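Local coordinates for YaeQ family protein (PDB 2OT9) that is of unknown function but belongs to the YaeQ family, grouped in the PDDEXK nuclease-like clan, and holds meso-tartaric acid in a pocket, at residues Ile29-Ser34 with Glu38-Arg43; Ala48-Glu53 with Ser103-Gly108; Ala68-Ser73 with Leu79-Val84. All blocks are in the same frame, centred on the assembly; numbering follows the deposited sequence.

Overall arrangement
The three contacts lie on one mixed sheet and the helix 37-49 packed against it. Contact 1 joins an outermost strand, 21-31, to the first half of that helix. Contact 2 starts where the helix ends and reaches strand 101-106; its centre is about 13 Å from that of contact 1. Contact 3 is the hairpin of strands 69-72 and 78-84. Its centre is about 9 Å from that of contact 2, and Ser103 N probably bonds Trp81 O at 2.8 Å. Contacts 1 and 3 meet at the meso-tartaric acid, through Arg39 and Val84. Leu105 of contact 2 is farther back, its side chain about 10 Å from the ligand.

Contact 1 (Ile29-Ser34 with Glu38-Arg43); sequences IARHPS and ERMTVR. With SRT (S,R meso-tartaric acid), chain C.
Next to the pocket that holds meso-tartaric acid, Ile29 and Arg31 of strand 21-31 pack on Met40 of helix 37-49. Strand and helix run nearly antiparallel here. Met40, built as selenomethionine, carries the packing. Its CG stands opposite the backbone N (chi1 166°), and the chain bends at its end, which lays the methyl CE on the strand. The methyl lies against the start of the Arg31 side chain, with Met40 CE 3.4 Å from Arg31 CG. The two side chains cross at about a right angle. The same methyl touches Ile29 CG2 at 3.6 Å. A bound sodium ion is about 3 Å from the nearest atom of the Met40 side chain. Arg31 runs on, extended, to bond Tyr8 and the carbonyl of Glu35.

Arg43 slides past Ile29 in the opposite direction. Its NH1 makes a weak hydrogen bond to Ala30 O (3.3 Å, 125°), which lies at the edge of the guanidinium. NE forms a salt bridge with Glu35, and NH2 bonds the Gly58 carbonyl. Partners on all three nitrogens should fix the rotation of this buried group.

Arg39 serves the ligand. Its NH2 donates a nearly straight bond to the ligand O1 (2.8 Å, 167°), in the guanidinium plane. The ligand O2 lies over one face. A water accepts from Arg39 NE (2.9 Å) and donates to Ser34 O (3.2 Å), tying the pocket arginine to the connecting loop. The whole is a beta-loop-alpha unit, a strand leading into a helix laid over the sheet, with an arginine at the meso-tartaric acid pocket.

Contact 2 (Ala48-Glu53 with Ser103-Gly108); sequences AFWYNE and SLLAYG
Trp50 CG lies beside its own backbone N (chi1 -74°), and this swings the indole off the end of helix 37-49 toward Ser103 and Leu105. The backbone of Ser103 points CB at the ring, and chi1 of -62° turns OG over the ring beside it. The motif is helix-on-sheet packing: a tryptophan just past the helix covers strand 101-106, in the interior of the mixed sheet. Trp50 is the first residue to leave helical backbone angles.

The indole is used on both faces and at its rim. Over one face comes Ser103. Its CB is 4.0 Å from the centroid of the six-membered ring and 24° off the normal, a CH-pi contact. Over the opposite face lies the neighbouring Phe49, whose CD2 is 3.5 Å above the indole plane. At the edge, Leu105 brings its branch point alongside: Leu105 CG is 3.8 Å from Trp50 CZ3. The CD2 methyl of Leu105 follows, 4.0 Å from Trp50 CH2. The two side chains pass in opposite directions. Val42 and Ala46 of the helix also touch Leu105, so this leucine fills the seam between helix and sheet.

No hydrogen bond links the two segments. The indole N-H is still satisfied, because Trp50 NE1 bonds the carbonyl of Arg179 near the C-terminus. The guanidinium of Arg179 makes a cation-pi contact with Phe49. His80 of the next strand meets the indole edge-to-face. Together these contacts should restrict the tilt of the ring. The serine hydroxyl lies over the same face as CB, offset toward the rim, with Ser103 OG 3.7 Å from Trp50 CZ2.

Contact 3 (Ala68-Ser73 with Leu79-Val84); sequences ALWEKS and LHWIEV. With SRT (S,R meso-tartaric acid), chain C.
Backbone hydrogen bonds join Leu69 to Ile82 and Glu71 to His80, making an antiparallel hairpin. Leu69 N donates to Ile82 O at 3.0 Å, and Ile82 N returns the bond to Leu69 O at 2.8 Å. Trp70 and Trp81 form the non-hydrogen-bonded pair between. A classic beta bulge sits at each end of the paired region. Ala68 and Leu69 both face Ile82, while Leu79 and His80 both face Glu71. Glu71 O therefore takes two donors, Leu79 N at 2.8 Å and His80 N at 3.2 Å. At the far end the backbone carbonyl Val84 O takes a bond from O3 of the meso-tartaric acid at 2.7 Å.

Among the aromatic contacts, the two tryptophans point the same way from one face of the sheet. Their planes stand at 90°, an offset edge-to-face pair with the edge of Trp70 toward the face of Trp81. Trp70 CE3 is 3.8 Å from Trp81 CZ3. Lys72 CE lies over the centre of one face of the Trp70 ring.

On the face of Leu69, Ile82, Glu71 and His80, the apolar contact is Leu69 CB with Ile82 CB at 4.0 Å. Leu69 also reaches Ala46 of helix 37-49.

Glu83 makes polar side-chain bonds. Its bent chain brings OE1 back to Ala68 N (3.3 Å), which approaches from above the carboxylate plane. Its OE2 accepts from Trp81 NE1 and forms a salt bridge with Arg91, one of the pocket residues. With N-H partners on Ala68, just before strand 69-72, on Trp81 in its own strand and on Arg91, the Glu83 carboxylate should be held in its rotation.

Contact 1 (Ile29-Ser34 with Glu38-Arg43)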
loop_
_atom_site.group_PDB
_atom_site.type_symbol
_atom_site.label_atom_id
_atom_site.label_comp_id
_atom_site.label_asym_id
_atom_site.label_seq_id
_atom_site.Cartn_x
_atom_site.Cartn_y
_atom_site.Cartn_z
ATOM N N ILE A 29 -13.395 -2.841 -3.006
ATOM C CA ILE A 29 -12.811 -1.942 -2.010
ATOM C C ILE A 29 -13.812 -0.874 -1.584
ATOM O O ILE A 29 -14.466 -0.247 -2.417
ATOM C CB ILE A 29 -11.538 -1.249 -2.529
ATOM C CG1 ILE A 29 -10.552 -2.278 -3.073
ATOM C CG2 ILE A 29 -10.867 -0.446 -1.408
ATOM C CD1 ILE A 29 -10.143 -1.961 -4.453
ATOM N N ALA A 30 -13.941 -0.707 -0.274
ATOM C CA ALA A 30 -14.751 0.347 0.301
ATOM C C ALA A 30 -13.861 1.568 0.524
ATOM O O ALA A 30 -12.804 1.480 1.159
ATOM C CB ALA A 30 -15.362 -0.115 1.600
ATOM N N ARG A 31 -14.287 2.696 -0.029
ATOM C CA ARG A 31 -13.570 3.939 0.119
ATOM C C ARG A 31 -14.282 4.825 1.141
ATOM O O ARG A 31 -15.378 5.294 0.903
ATOM C CB ARG A 31 -13.493 4.636 -1.221
ATOM C CG ARG A 31 -12.591 5.814 -1.221
ATOM C CD ARG A 31 -12.815 6.577 -2.498
ATOM N NE ARG A 31 -12.358 7.931 -2.347
ATOM C CZ ARG A 31 -12.520 8.889 -3.241
ATOM N NH1 ARG A 31 -13.132 8.643 -4.387
ATOM N NH2 ARG A 31 -12.059 10.103 -2.974
ATOM N N HIS A 32 -13.661 5.036 2.287
ATOM C CA HIS A 32 -14.261 5.879 3.306
ATOM C C HIS A 32 -14.253 7.337 2.772
ATOM O O HIS A 32 -13.376 7.675 1.992
ATOM C CB HIS A 32 -13.444 5.741 4.603
ATOM C CG HIS A 32 -13.955 6.578 5.735
ATOM N ND1 HIS A 32 -14.992 6.179 6.551
ATOM C CD2 HIS A 32 -13.584 7.803 6.171
ATOM C CE1 HIS A 32 -15.236 7.123 7.443
ATOM N NE2 HIS A 32 -14.391 8.119 7.235
ATOM N N PRO A 33 -15.235 8.181 3.160
ATOM C CA PRO A 33 -15.251 9.588 2.703
ATOM C C PRO A 33 -13.959 10.353 2.989
ATOM O O PRO A 33 -13.603 11.240 2.224
ATOM C CB PRO A 33 -16.408 10.205 3.487
ATOM C CG PRO A 33 -17.283 9.073 3.811
ATOM C CD PRO A 33 -16.405 7.881 4.010
ATOM N N SER A 34 -13.248 9.986 4.053
ATOM C CA SER A 34 -11.978 10.626 4.411
ATOM C C SER A 34 -10.764 10.096 3.647
ATOM O O SER A 34 -9.673 10.659 3.743
ATOM C CB SER A 34 -11.715 10.472 5.902
ATOM O OG SER A 34 -12.725 11.138 6.633
ATOM N N GLU A 38 -5.916 9.583 -3.861
ATOM C CA GLU A 38 -4.488 9.299 -3.701
ATOM C C GLU A 38 -4.219 8.204 -2.661
ATOM O O GLU A 38 -3.433 7.287 -2.895
ATOM C CB GLU A 38 -3.733 10.588 -3.351
ATOM C CG GLU A 38 -3.534 11.541 -4.551
ATOM C CD GLU A 38 -4.721 12.468 -4.832
ATOM O OE1 GLU A 38 -5.723 12.505 -4.051
ATOM O OE2 GLU A 38 -4.640 13.191 -5.859
ATOM N N ARG A 39 -4.875 8.298 -1.511
ATOM C CA ARG A 39 -4.695 7.292 -0.449
ATOM C C ARG A 39 -5.134 5.915 -0.924
ATOM O O ARG A 39 -4.410 4.933 -0.785
ATOM C CB ARG A 39 -5.462 7.704 0.821
ATOM C CG ARG A 39 -5.292 6.695 1.977
ATOM C CD ARG A 39 -5.906 7.218 3.287
ATOM N NE ARG A 39 -5.135 8.346 3.798
ATOM C CZ ARG A 39 -4.090 8.243 4.619
ATOM N NH1 ARG A 39 -3.720 7.058 5.083
ATOM N NH2 ARG A 39 -3.443 9.342 5.018
HETATM N N MSE A 40 -6.326 5.838 -1.503
HETATM C CA MSE A 40 -6.803 4.588 -2.082
HETATM C C MSE A 40 -5.822 4.023 -3.111
HETATM O O MSE A 40 -5.525 2.825 -3.104
HETATM C CB MSE A 40 -8.172 4.788 -2.734
HETATM C CG MSE A 40 -8.519 3.606 -3.641
HETATM SE SE MSE A 40 -10.432 3.449 -3.893
HETATM C CE MSE A 40 -10.799 3.051 -2.050
ATOM N N THR A 41 -5.320 4.880 -3.993
ATOM C CA THR A 41 -4.357 4.459 -5.005
ATOM C C THR A 41 -3.078 3.888 -4.396
ATOM O O THR A 41 -2.548 2.894 -4.887
ATOM C CB THR A 41 -4.061 5.615 -5.973
ATOM O OG1 THR A 41 -5.299 5.977 -6.617
ATOM C CG2 THR A 41 -3.014 5.217 -7.012
ATOM N N VAL A 42 -2.596 4.498 -3.315
ATOM C CA VAL A 42 -1.444 3.938 -2.606
ATOM C C VAL A 42 -1.777 2.539 -2.045
ATOM O O VAL A 42 -0.951 1.621 -2.139
ATOM C CB VAL A 42 -0.915 4.881 -1.500
ATOM C CG1 VAL A 42 0.328 4.280 -0.848
ATOM C CG2 VAL A 42 -0.520 6.252 -2.116
ATOM N N ARG A 43 -2.975 2.366 -1.487
ATOM C CA ARG A 43 -3.410 1.024 -1.045
ATOM C C ARG A 43 -3.421 -0.000 -2.192
ATOM O O ARG A 43 -3.046 -1.162 -1.996
ATOM C CB ARG A 43 -4.797 1.083 -0.398
ATOM C CG ARG A 43 -4.799 1.787 0.947
ATOM C CD ARG A 43 -5.877 1.207 1.866
ATOM N NE ARG A 43 -7.228 1.459 1.370
ATOM C CZ ARG A 43 -8.323 0.850 1.822
ATOM N NH1 ARG A 43 -9.515 1.165 1.304
ATOM N NH2 ARG A 43 -8.232 -0.073 2.788
HETATM O O1 SRT C . -1.454 8.820 6.945
HETATM O O11 SRT C . -1.966 9.488 8.958
HETATM C C1 SRT C . -2.130 8.734 7.980
HETATM C C2 SRT C . -3.163 7.637 8.004
HETATM O O2 SRT C . -4.495 8.031 8.371
HETATM C C3 SRT C . -2.620 6.560 8.913
HETATM O O3 SRT C . -1.698 5.853 8.078
HETATM C C4 SRT C . -3.712 5.664 9.464
HETATM O O4 SRT C . -4.656 5.250 8.737
HETATM O O41 SRT C . -3.630 5.359 10.672
HETATM O O HOH W 1 -6.734 10.429 2.533
#

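Contact 2 (Ala48-Glu53 with Ser103-Gly108)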
loop_
_atom_site.group_PDB
_atom_site.type_symbol
_atom_site.label_atom_id
_atom_site.label_comp_id
_atom_site.label_asym_id
_atom_site.label_seq_id
_atom_site.Cartn_x
_atom_site.Cartn_y
_atom_site.Cartn_z
ATOM N N ALA A 48 -0.752 -4.755 -5.065
ATOM C CA ALA A 48 -0.012 -5.360 -6.175
ATOM C C ALA A 48 1.420 -5.711 -5.739
ATOM O O ALA A 48 1.931 -6.805 -6.037
ATOM C CB ALA A 48 0.008 -4.421 -7.388
ATOM N N PHE A 49 2.039 -4.803 -4.990
ATOM C CA PHE A 49 3.452 -4.898 -4.639
ATOM C C PHE A 49 3.739 -6.011 -3.625
ATOM O O PHE A 49 4.824 -6.598 -3.629
ATOM C CB PHE A 49 3.932 -3.548 -4.108
ATOM C CG PHE A 49 5.423 -3.417 -4.032
ATOM C CD1 PHE A 49 6.209 -3.509 -5.186
ATOM C CD2 PHE A 49 6.040 -3.167 -2.812
ATOM C CE1 PHE A 49 7.616 -3.369 -5.123
ATOM C CE2 PHE A 49 7.446 -3.022 -2.736
ATOM C CZ PHE A 49 8.222 -3.126 -3.887
ATOM N N TRP A 50 2.767 -6.303 -2.771
ATOM C CA TRP A 50 2.909 -7.392 -1.809
ATOM C C TRP A 50 1.852 -8.468 -1.950
ATOM O O TRP A 50 1.536 -9.151 -0.977
ATOM C CB TRP A 50 2.925 -6.837 -0.382
ATOM C CG TRP A 50 4.208 -6.148 -0.036
ATOM C CD1 TRP A 50 5.434 -6.734 0.149
ATOM C CD2 TRP A 50 4.386 -4.752 0.200
ATOM N NE1 TRP A 50 6.361 -5.782 0.458
ATOM C CE2 TRP A 50 5.744 -4.557 0.521
ATOM C CE3 TRP A 50 3.524 -3.640 0.171
ATOM C CZ2 TRP A 50 6.274 -3.284 0.825
ATOM C CZ3 TRP A 50 4.042 -2.374 0.473
ATOM C CH2 TRP A 50 5.405 -2.207 0.798
ATOM N N TYR A 51 1.332 -8.627 -3.170
ATOM C CA TYR A 51 0.273 -9.585 -3.460
ATOM C C TYR A 51 0.492 -10.988 -2.868
ATOM O O TYR A 51 1.582 -11.554 -2.979
ATOM C CB TYR A 51 0.013 -9.720 -4.974
ATOM C CG TYR A 51 -1.102 -10.704 -5.198
ATOM C CD1 TYR A 51 -2.439 -10.339 -4.974
ATOM C CD2 TYR A 51 -0.826 -12.035 -5.533
ATOM C CE1 TYR A 51 -3.469 -11.280 -5.127
ATOM C CE2 TYR A 51 -1.843 -12.967 -5.677
ATOM C CZ TYR A 51 -3.155 -12.583 -5.468
ATOM O OH TYR A 51 -4.147 -13.533 -5.619
ATOM N N ASN A 52 -0.583 -11.532 -2.276
ATOM C CA ASN A 52 -0.651 -12.891 -1.746
ATOM C C ASN A 52 -2.151 -13.218 -1.790
ATOM O O ASN A 52 -2.984 -12.307 -1.661
ATOM C CB ASN A 52 -0.121 -12.866 -0.296
ATOM C CG ASN A 52 0.002 -14.220 0.316
ATOM O OD1 ASN A 52 -0.968 -14.761 0.855
ATOM N ND2 ASN A 52 1.208 -14.788 0.265
ATOM N N GLU A 53 -2.519 -14.480 -1.988
ATOM C CA GLU A 53 -3.947 -14.847 -1.917
ATOM C C GLU A 53 -4.562 -14.497 -0.552
ATOM O O GLU A 53 -5.770 -14.292 -0.449
ATOM C CB GLU A 53 -4.185 -16.328 -2.249
ATOM C CG GLU A 53 -3.267 -17.295 -1.524
ATOM C CD GLU A 53 -3.705 -18.760 -1.642
ATOM O OE1 GLU A 53 -4.807 -19.033 -2.177
ATOM O OE2 GLU A 53 -2.935 -19.638 -1.190
ATOM N N SER A 103 5.059 -3.044 6.943
ATOM C CA SER A 103 5.468 -2.213 5.822
ATOM C C SER A 103 4.672 -0.933 5.802
ATOM O O SER A 103 3.522 -0.900 6.205
ATOM C CB SER A 103 5.337 -2.936 4.464
ATOM O OG SER A 103 6.189 -4.074 4.444
ATOM N N LEU A 104 5.290 0.117 5.292
ATOM C CA LEU A 104 4.568 1.364 5.090
ATOM C C LEU A 104 4.892 1.892 3.707
ATOM O O LEU A 104 6.080 2.040 3.356
ATOM C CB LEU A 104 4.964 2.387 6.155
ATOM C CG LEU A 104 4.580 3.849 5.878
ATOM C CD1 LEU A 104 3.037 4.038 5.868
ATOM C CD2 LEU A 104 5.229 4.765 6.908
ATOM N N LEU A 105 3.843 2.184 2.922
ATOM C CA LEU A 105 4.006 2.996 1.722
ATOM C C LEU A 105 3.616 4.429 2.048
ATOM O O LEU A 105 2.418 4.766 2.103
ATOM C CB LEU A 105 3.138 2.495 0.549
ATOM C CG LEU A 105 3.598 1.301 -0.263
ATOM C CD1 LEU A 105 2.737 1.168 -1.510
ATOM C CD2 LEU A 105 5.094 1.470 -0.648
ATOM N N ALA A 106 4.624 5.265 2.257
ATOM C CA ALA A 106 4.418 6.638 2.659
ATOM C C ALA A 106 4.153 7.491 1.414
ATOM O O ALA A 106 4.591 7.132 0.322
ATOM C CB ALA A 106 5.654 7.136 3.409
ATOM N N TYR A 107 3.402 8.579 1.563
ATOM C CA TYR A 107 3.210 9.525 0.457
ATOM C C TYR A 107 2.945 10.900 1.024
ATOM O O TYR A 107 2.749 11.050 2.237
ATOM C CB TYR A 107 2.091 9.068 -0.506
ATOM C CG TYR A 107 0.692 9.237 0.052
ATOM C CD1 TYR A 107 -0.069 10.387 -0.255
ATOM C CD2 TYR A 107 0.124 8.256 0.852
ATOM C CE1 TYR A 107 -1.345 10.559 0.258
ATOM C CE2 TYR A 107 -1.174 8.416 1.394
ATOM C CZ TYR A 107 -1.895 9.570 1.081
ATOM O OH TYR A 107 -3.159 9.751 1.604
ATOM N N GLY A 108 2.945 11.903 0.144
ATOM C CA GLY A 108 2.884 13.291 0.564
ATOM C C GLY A 108 4.292 13.804 0.794
ATOM O O GLY A 108 5.274 13.068 0.613
#

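Contact 3 (Ala68-Ser73 with Leu79-Val84)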
loop_
_atom_site.group_PDB
_atom_site.type_symbol
_atom_site.label_atom_id
_atom_site.label_comp_id
_atom_site.label_asym_id
_atom_site.label_seq_id
_atom_site.Cartn_x
_atom_site.Cartn_y
_atom_site.Cartn_z
ATOM N N ALA A 68 -4.210 -0.539 6.689
ATOM C CA ALA A 68 -4.667 -0.360 5.322
ATOM C C ALA A 68 -4.778 -1.713 4.619
ATOM O O ALA A 68 -5.768 -1.982 3.927
ATOM C CB ALA A 68 -3.709 0.556 4.583
ATOM N N LEU A 69 -3.776 -2.574 4.830
ATOM C CA LEU A 69 -3.827 -3.951 4.328
ATOM C C LEU A 69 -3.157 -4.912 5.312
ATOM O O LEU A 69 -2.244 -4.526 6.068
ATOM C CB LEU A 69 -3.140 -4.079 2.964
ATOM C CG LEU A 69 -3.460 -3.169 1.774
ATOM C CD1 LEU A 69 -2.669 -1.861 1.848
ATOM C CD2 LEU A 69 -3.119 -3.898 0.470
ATOM N N TRP A 70 -3.593 -6.167 5.302
ATOM C CA TRP A 70 -2.911 -7.181 6.093
ATOM C C TRP A 70 -3.026 -8.576 5.517
ATOM O O TRP A 70 -4.010 -8.922 4.870
ATOM C CB TRP A 70 -3.310 -7.183 7.585
ATOM C CG TRP A 70 -4.770 -7.154 7.895
ATOM C CD1 TRP A 70 -5.811 -7.254 7.011
ATOM C CD2 TRP A 70 -5.364 -7.037 9.201
ATOM N NE1 TRP A 70 -7.008 -7.188 7.688
ATOM C CE2 TRP A 70 -6.763 -7.050 9.028
ATOM C CE3 TRP A 70 -4.845 -6.910 10.496
ATOM C CZ2 TRP A 70 -7.653 -6.946 10.104
ATOM C CZ3 TRP A 70 -5.734 -6.806 11.571
ATOM C CH2 TRP A 70 -7.119 -6.826 11.365
ATOM N N GLU A 71 -1.976 -9.355 5.737
ATOM C CA GLU A 71 -1.972 -10.761 5.390
ATOM C C GLU A 71 -2.008 -11.525 6.708
ATOM O O GLU A 71 -1.155 -11.310 7.576
ATOM C CB GLU A 71 -0.696 -11.085 4.615
ATOM C CG GLU A 71 -0.567 -12.524 4.130
ATOM C CD GLU A 71 0.828 -12.844 3.607
ATOM O OE1 GLU A 71 1.574 -11.920 3.231
ATOM O OE2 GLU A 71 1.185 -14.033 3.562
ATOM N N LYS A 72 -3.005 -12.391 6.862
ATOM C CA LYS A 72 -3.132 -13.219 8.064
ATOM C C LYS A 72 -2.963 -14.702 7.773
ATOM O O LYS A 72 -3.247 -15.169 6.667
ATOM C CB LYS A 72 -4.486 -13.009 8.725
ATOM C CG LYS A 72 -4.693 -11.619 9.280
ATOM C CD LYS A 72 -6.017 -11.601 10.002
ATOM C CE LYS A 72 -6.363 -10.239 10.488
ATOM N NZ LYS A 72 -7.410 -10.378 11.533
ATOM N N SER A 73 -2.512 -15.442 8.782
ATOM C CA SER A 73 -2.411 -16.888 8.679
ATOM C C SER A 73 -3.809 -17.491 8.748
ATOM O O SER A 73 -4.771 -16.803 9.101
ATOM C CB SER A 73 -1.581 -17.423 9.844
ATOM O OG SER A 73 -2.317 -17.354 11.051
ATOM N N LEU A 79 0.740 -11.963 9.472
ATOM C CA LEU A 79 2.027 -12.177 8.814
ATOM C C LEU A 79 2.610 -10.846 8.328
ATOM O O LEU A 79 3.826 -10.630 8.362
ATOM C CB LEU A 79 1.855 -13.145 7.621
ATOM C CG LEU A 79 1.327 -14.556 7.959
ATOM C CD1 LEU A 79 1.243 -15.461 6.755
ATOM C CD2 LEU A 79 2.184 -15.196 9.012
ATOM N N HIS A 80 1.740 -9.943 7.879
ATOM C CA HIS A 80 2.193 -8.711 7.243
ATOM C C HIS A 80 1.186 -7.624 7.547
ATOM O O HIS A 80 -0.001 -7.781 7.278
ATOM C CB HIS A 80 2.355 -8.932 5.716
ATOM C CG HIS A 80 3.136 -7.864 4.994
ATOM N ND1 HIS A 80 3.889 -6.899 5.634
ATOM C CD2 HIS A 80 3.326 -7.658 3.667
ATOM C CE1 HIS A 80 4.481 -6.131 4.735
ATOM N NE2 HIS A 80 4.160 -6.574 3.536
ATOM N N TRP A 81 1.674 -6.532 8.132
ATOM C CA TRP A 81 0.857 -5.379 8.493
ATOM C C TRP A 81 1.283 -4.210 7.608
ATOM O O TRP A 81 2.409 -3.738 7.715
ATOM C CB TRP A 81 1.101 -5.028 9.975
ATOM C CG TRP A 81 0.223 -3.937 10.542
ATOM C CD1 TRP A 81 0.349 -2.588 10.340
ATOM C CD2 TRP A 81 -0.885 -4.103 11.449
ATOM N NE1 TRP A 81 -0.625 -1.904 11.043
ATOM C CE2 TRP A 81 -1.386 -2.809 11.741
ATOM C CE3 TRP A 81 -1.492 -5.216 12.052
ATOM C CZ2 TRP A 81 -2.483 -2.603 12.586
ATOM C CZ3 TRP A 81 -2.584 -5.007 12.901
ATOM C CH2 TRP A 81 -3.071 -3.710 13.146
ATOM N N ILE A 82 0.381 -3.734 6.744
ATOM C CA ILE A 82 0.739 -2.670 5.807
ATOM C C ILE A 82 -0.034 -1.387 6.063
ATOM O O ILE A 82 -1.270 -1.371 6.019
ATOM C CB ILE A 82 0.508 -3.108 4.346
ATOM C CG1 ILE A 82 1.138 -4.487 4.109
ATOM C CG2 ILE A 82 1.076 -2.061 3.365
ATOM C CD1 ILE A 82 0.964 -5.075 2.691
ATOM N N GLU A 83 0.688 -0.296 6.292
ATOM C CA GLU A 83 0.042 1.017 6.369
ATOM C C GLU A 83 0.371 1.861 5.146
ATOM O O GLU A 83 1.306 1.555 4.398
ATOM C CB GLU A 83 0.495 1.765 7.628
ATOM C CG GLU A 83 0.109 1.083 8.944
ATOM C CD GLU A 83 -1.406 1.105 9.254
ATOM O OE1 GLU A 83 -2.255 1.450 8.378
ATOM O OE2 GLU A 83 -1.747 0.750 10.392
ATOM N N VAL A 84 -0.402 2.923 4.952
ATOM C CA VAL A 84 -0.115 3.912 3.911
ATOM C C VAL A 84 -0.189 5.312 4.530
ATOM O O VAL A 84 -0.897 5.520 5.519
ATOM C CB VAL A 84 -1.048 3.787 2.658
ATOM C CG1 VAL A 84 -1.029 2.340 2.091
ATOM C CG2 VAL A 84 -2.463 4.212 2.980
HETATM O O1 SRT C . -1.454 8.820 6.945
HETATM O O11 SRT C . -1.966 9.488 8.958
HETATM C C1 SRT C . -2.130 8.734 7.980
HETATM C C2 SRT C . -3.163 7.637 8.004
HETATM O O2 SRT C . -4.495 8.031 8.371
HETATM C C3 SRT C . -2.620 6.560 8.913
HETATM O O3 SRT C . -1.698 5.853 8.078
HETATM C C4 SRT C . -3.712 5.664 9.464
HETATM O O4 SRT C . -4.656 5.250 8.737
HETATM O O41 SRT C . -3.630 5.359 10.672
#